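Local coordinates for uncharacterized protein (Archaeoglobus fulgidus, PDB 3LOT) that probably catalyses the zinc-dependent cleavage of 3-keto-5-aminohexanoate or a related beta-keto acid, at residues Val104-Asn115 with Ile163-Glu174. Residues are numbered along the deposited sequence; the frame is centred on the assembly and turned at random. Where two conformers were deposited one is given.
Sequences VPALKPEIATFN and IFKENDTKPELE
Asn167, just past the end of helix 154-166, turns its side-chain amide toward the last turn of helix 103-107 and uses both its ends. Its OD1 takes a hydrogen bond from Lys108 NZ at 3.0 Å, in the carbonyl plane, while ND2 turns back to Ile163 O, 2.9 Å away. A bend in Lys108 (chi4 51°) lets the same ammonium also donate to Pro105 O. Ile163 O also accepts from Asn167 N, on the opposite face of its plane. With an alanine in place of Asn167, Lys108 NZ would probably lose its mate across the contact and a gap would open beside Pro105.

Where the two segments turn into their strands, Thr169 OG1 donates to Pro109 O at 2.7 Å; its CG2 packs against Ala112. A Schellman motif (C-prime Asp168) ends helix 154-166 here. Strands 111-115 and 170-175 then pair in parallel, beginning just before the first with Lys170 N on Glu110 O, nearly straight at 169°. Ala112 N to Lys170 O, Glu172 N to Ala112 O and Glu174 N to Phe114 O follow; Phe114 N to Glu172 O is weak.

On the helix side, Phe114 points an edge at the face of Phe164 in a T-shaped stack, planes at 70°. Phe114 CD2 sits over the ring centre, and Leu173 CD2 touches Phe114 CD1 at 3.6 Å. Val104 CG1 lies over the opposite face of Phe164, offset toward the rim.

On the sheet's other side Thr113 packs against His50, and Thr113 OG1 and Asn115 ND2 hydrogen-bond O1 of an unidentified molecule, probably from the crystallisation liquor. Neighbouring parallel strands, each preceded by a helix packed outside, are characteristic of a TIM barrel, here with zinc held by His50, His52 and Glu262 near Thr113, consistent with a site at the barrel's C-terminal mouth.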
loop_
_atom_site.group_PDB
_atom_site.type_symbol
_atom_site.label_atom_id
_atom_site.label_comp_id
_atom_site.label_asym_id
_atom_site.label_seq_id
_atom_site.Cartn_x
_atom_site.Cartn_y
_atom_site.Cartn_z
ATOM N N VAL D 104 13.173 -17.915 31.479
ATOM C CA VAL D 104 14.402 -17.618 30.710
ATOM C C VAL D 104 15.669 -17.832 31.563
ATOM O O VAL D 104 16.565 -18.551 31.133
ATOM C CB VAL D 104 14.319 -16.275 29.945
ATOM C CG1 VAL D 104 15.635 -15.914 29.284
ATOM C CG2 VAL D 104 13.186 -16.349 28.865
ATOM N N PRO D 105 15.711 -17.307 32.790
ATOM C CA PRO D 105 16.858 -17.601 33.641
ATOM C C PRO D 105 16.874 -19.033 34.197
ATOM O O PRO D 105 17.955 -19.608 34.406
ATOM C CB PRO D 105 16.722 -16.572 34.771
ATOM C CG PRO D 105 15.301 -16.137 34.708
ATOM C CD PRO D 105 15.005 -16.115 33.270
ATOM N N ALA D 106 15.700 -19.612 34.406
ATOM C CA ALA D 106 15.611 -21.012 34.833
ATOM C C ALA D 106 16.129 -21.985 33.765
ATOM O O ALA D 106 16.943 -22.885 34.054
ATOM C CB ALA D 106 14.198 -21.352 35.256
ATOM N N LEU D 107 15.645 -21.827 32.534
ATOM C CA LEU D 107 15.954 -22.774 31.455
ATOM C C LEU D 107 17.052 -22.322 30.492
ATOM O O LEU D 107 17.620 -23.156 29.795
ATOM C CB LEU D 107 14.693 -23.158 30.646
ATOM C CG LEU D 107 13.774 -24.265 31.204
ATOM C CD1 LEU D 107 13.239 -23.891 32.513
ATOM C CD2 LEU D 107 12.660 -24.571 30.235
ATOM N N LYS D 108 17.342 -21.032 30.436
ATOM C CA LYS D 108 18.284 -20.476 29.443
ATOM C C LYS D 108 18.112 -21.079 28.055
ATOM O O LYS D 108 19.019 -21.693 27.513
ATOM C CB LYS D 108 19.725 -20.644 29.947
ATOM C CG LYS D 108 19.975 -20.045 31.300
ATOM C CD LYS D 108 21.381 -20.349 31.764
ATOM C CE LYS D 108 21.884 -19.397 32.796
ATOM N NZ LYS D 108 20.932 -19.230 33.923
ATOM N N PRO D 109 16.909 -20.938 27.471
ATOM C CA PRO D 109 16.670 -21.517 26.175
ATOM C C PRO D 109 17.400 -20.752 25.079
ATOM O O PRO D 109 17.850 -19.617 25.285
ATOM C CB PRO D 109 15.138 -21.358 25.980
ATOM C CG PRO D 109 14.785 -20.153 26.811
ATOM C CD PRO D 109 15.752 -20.170 27.974
ATOM N N GLU D 110 17.498 -21.382 23.918
ATOM C CA GLU D 110 18.121 -20.772 22.753
ATOM C C GLU D 110 17.335 -19.578 22.232
ATOM O O GLU D 110 17.921 -18.634 21.713
ATOM C CB GLU D 110 18.264 -21.784 21.615
ATOM C CG GLU D 110 19.225 -22.987 21.877
ATOM C CD GLU D 110 19.459 -23.801 20.621
ATOM O OE1 GLU D 110 18.647 -24.715 20.345
ATOM O OE2 GLU D 110 20.428 -23.528 19.882
ATOM N N ILE D 111 16.013 -19.665 22.297
ATOM C CA ILE D 111 15.141 -18.617 21.777
ATOM C C ILE D 111 13.860 -18.669 22.632
ATOM O O ILE D 111 13.466 -19.743 23.144
ATOM C CB ILE D 111 14.916 -18.835 20.244
ATOM C CG1 ILE D 111 14.039 -17.739 19.621
ATOM C CG2 ILE D 111 14.327 -20.268 19.940
ATOM C CD1 ILE D 111 14.238 -17.611 18.160
ATOM N N ALA D 112 13.258 -17.516 22.860
ATOM C CA ALA D 112 11.999 -17.436 23.589
ATOM C C ALA D 112 11.181 -16.239 23.106
ATOM O O ALA D 112 11.733 -15.308 22.517
ATOM C CB ALA D 112 12.206 -17.363 25.054
ATOM N N THR D 113 9.869 -16.276 23.315
ATOM C CA THR D 113 9.059 -15.232 22.719
ATOM C C THR D 113 9.133 -13.984 23.604
ATOM O O THR D 113 9.373 -14.084 24.800
ATOM C CB THR D 113 7.610 -15.682 22.389
ATOM O OG1 THR D 113 6.890 -16.052 23.556
ATOM C CG2 THR D 113 7.655 -16.856 21.468
ATOM N N PHE D 114 8.924 -12.831 22.968
ATOM C CA PHE D 114 9.182 -11.502 23.506
ATOM C C PHE D 114 8.114 -10.614 22.860
ATOM O O PHE D 114 8.348 -10.078 21.792
ATOM C CB PHE D 114 10.589 -11.063 23.042
ATOM C CG PHE D 114 11.190 -9.923 23.810
ATOM C CD1 PHE D 114 10.645 -8.669 23.740
ATOM C CD2 PHE D 114 12.333 -10.120 24.549
ATOM C CE1 PHE D 114 11.234 -7.608 24.402
ATOM C CE2 PHE D 114 12.961 -9.080 25.217
ATOM C CZ PHE D 114 12.424 -7.794 25.153
ATOM N N ASN D 115 6.955 -10.518 23.517
ATOM C CA ASN D 115 5.792 -9.720 23.076
ATOM C C ASN D 115 5.951 -8.181 23.186
ATOM O O ASN D 115 6.351 -7.644 24.237
ATOM C CB ASN D 115 4.624 -10.187 23.865
ATOM C CG ASN D 115 4.345 -11.645 23.601
ATOM O OD1 ASN D 115 3.720 -11.981 22.577
ATOM N ND2 ASN D 115 4.824 -12.540 24.507
ATOM N N ILE D 163 17.253 -9.508 30.616
ATOM C CA ILE D 163 17.123 -10.896 30.997
ATOM C C ILE D 163 17.536 -11.847 29.857
ATOM O O ILE D 163 18.257 -12.841 30.082
ATOM C CB ILE D 163 15.687 -11.210 31.490
ATOM C CG1 ILE D 163 15.448 -10.586 32.854
ATOM C CG2 ILE D 163 15.483 -12.715 31.582
ATOM C CD1 ILE D 163 13.977 -10.375 33.194
ATOM N N PHE D 164 17.109 -11.541 28.633
ATOM C CA PHE D 164 17.456 -12.398 27.486
ATOM C C PHE D 164 18.950 -12.365 27.240
ATOM O O PHE D 164 19.577 -13.406 27.048
ATOM C CB PHE D 164 16.688 -11.981 26.218
ATOM C CG PHE D 164 15.313 -12.573 26.125
ATOM C CD1 PHE D 164 14.388 -12.399 27.161
ATOM C CD2 PHE D 164 14.921 -13.304 24.991
ATOM C CE1 PHE D 164 13.062 -12.940 27.063
ATOM C CE2 PHE D 164 13.623 -13.834 24.901
ATOM C CZ PHE D 164 12.705 -13.651 25.948
ATOM N N LYS D 165 19.540 -11.179 27.281
ATOM C CA LYS D 165 20.994 -11.073 27.087
ATOM C C LYS D 165 21.774 -11.819 28.164
ATOM O O LYS D 165 22.765 -12.460 27.878
ATOM C CB LYS D 165 21.399 -9.599 27.084
ATOM C CG LYS D 165 21.121 -8.892 25.774
ATOM C CD LYS D 165 21.310 -7.409 25.910
ATOM C CE LYS D 165 20.969 -6.702 24.604
ATOM N NZ LYS D 165 21.115 -5.243 24.754
ATOM N N GLU D 166 21.342 -11.708 29.405
ATOM C CA GLU D 166 22.020 -12.373 30.545
ATOM C C GLU D 166 22.078 -13.891 30.421
ATOM O O GLU D 166 22.986 -14.532 30.895
ATOM C CB GLU D 166 21.269 -12.046 31.821
ATOM C CG GLU D 166 21.496 -10.653 32.298
ATOM C CD GLU D 166 20.500 -10.214 33.369
ATOM O OE1 GLU D 166 19.691 -11.063 33.809
ATOM O OE2 GLU D 166 20.531 -9.010 33.775
ATOM N N ASN D 167 21.071 -14.468 29.810
ATOM C CA ASN D 167 20.956 -15.913 29.711
ATOM C C ASN D 167 21.194 -16.393 28.290
ATOM O O ASN D 167 20.910 -17.564 27.960
ATOM C CB ASN D 167 19.571 -16.347 30.210
ATOM C CG ASN D 167 19.371 -16.029 31.676
ATOM O OD1 ASN D 167 19.914 -16.738 32.538
ATOM N ND2 ASN D 167 18.583 -14.981 31.977
ATOM N N ASP D 168 21.730 -15.498 27.452
ATOM C CA ASP D 168 22.143 -15.848 26.111
ATOM C C ASP D 168 20.946 -16.471 25.399
ATOM O O ASP D 168 21.047 -17.532 24.773
ATOM C CB ASP D 168 23.328 -16.813 26.194
ATOM C CG ASP D 168 24.058 -16.961 24.886
ATOM O OD1 ASP D 168 23.774 -16.182 23.977
ATOM O OD2 ASP D 168 24.919 -17.873 24.745
ATOM N N THR D 169 19.793 -15.815 25.512
ATOM C CA THR D 169 18.571 -16.262 24.832
ATOM C C THR D 169 18.194 -15.264 23.743
ATOM O O THR D 169 18.186 -14.063 23.980
ATOM C CB THR D 169 17.421 -16.411 25.822
ATOM O OG1 THR D 169 17.764 -17.354 26.844
ATOM C CG2 THR D 169 16.125 -16.874 25.109
ATOM N N LYS D 170 17.889 -15.750 22.543
ATOM C CA LYS D 170 17.504 -14.862 21.463
ATOM C C LYS D 170 16.035 -14.488 21.602
ATOM O O LYS D 170 15.181 -15.366 21.751
ATOM C CB LYS D 170 17.677 -15.473 20.087
ATOM C CG LYS D 170 17.471 -14.411 18.998
ATOM C CD LYS D 170 17.840 -14.865 17.626
ATOM C CE LYS D 170 17.672 -13.722 16.562
ATOM N NZ LYS D 170 18.698 -12.666 16.694
ATOM N N PRO D 171 15.732 -13.188 21.503
ATOM C CA PRO D 171 14.350 -12.768 21.456
ATOM C C PRO D 171 13.683 -13.037 20.112
ATOM O O PRO D 171 14.208 -12.714 19.044
ATOM C CB PRO D 171 14.438 -11.244 21.706
ATOM C CG PRO D 171 15.803 -11.009 22.184
ATOM C CD PRO D 171 16.644 -12.037 21.607
ATOM N N GLU D 172 12.501 -13.619 20.177
ATOM C CA GLU D 172 11.628 -13.676 19.026
ATOM C C GLU D 172 10.523 -12.689 19.330
ATOM O O GLU D 172 9.742 -12.917 20.242
ATOM C CB GLU D 172 11.050 -15.061 18.847
ATOM C CG GLU D 172 10.096 -15.132 17.664
ATOM C CD GLU D 172 9.601 -16.514 17.374
ATOM O OE1 GLU D 172 8.635 -16.923 18.023
ATOM O OE2 GLU D 172 10.115 -17.148 16.443
ATOM N N LEU D 173 10.435 -11.632 18.519
ATOM C CA LEU D 173 9.747 -10.414 18.916
ATOM C C LEU D 173 8.374 -10.463 18.307
ATOM O O LEU D 173 8.233 -10.267 17.119
ATOM C CB LEU D 173 10.522 -9.204 18.414
ATOM C CG LEU D 173 11.981 -9.076 18.939
ATOM C CD1 LEU D 173 12.719 -8.088 18.076
ATOM C CD2 LEU D 173 11.972 -8.632 20.401
ATOM N N GLU D 174 7.377 -10.697 19.140
ATOM C CA GLU D 174 6.041 -10.975 18.654
ATOM C C GLU D 174 5.382 -9.627 18.448
ATOM O O GLU D 174 5.396 -8.788 19.370
ATOM C CB GLU D 174 5.257 -11.795 19.673
ATOM C CG GLU D 174 6.047 -12.941 20.327
ATOM C CD GLU D 174 6.555 -13.987 19.351
ATOM O OE1 GLU D 174 6.008 -14.106 18.230
ATOM O OE2 GLU D 174 7.528 -14.693 19.713
#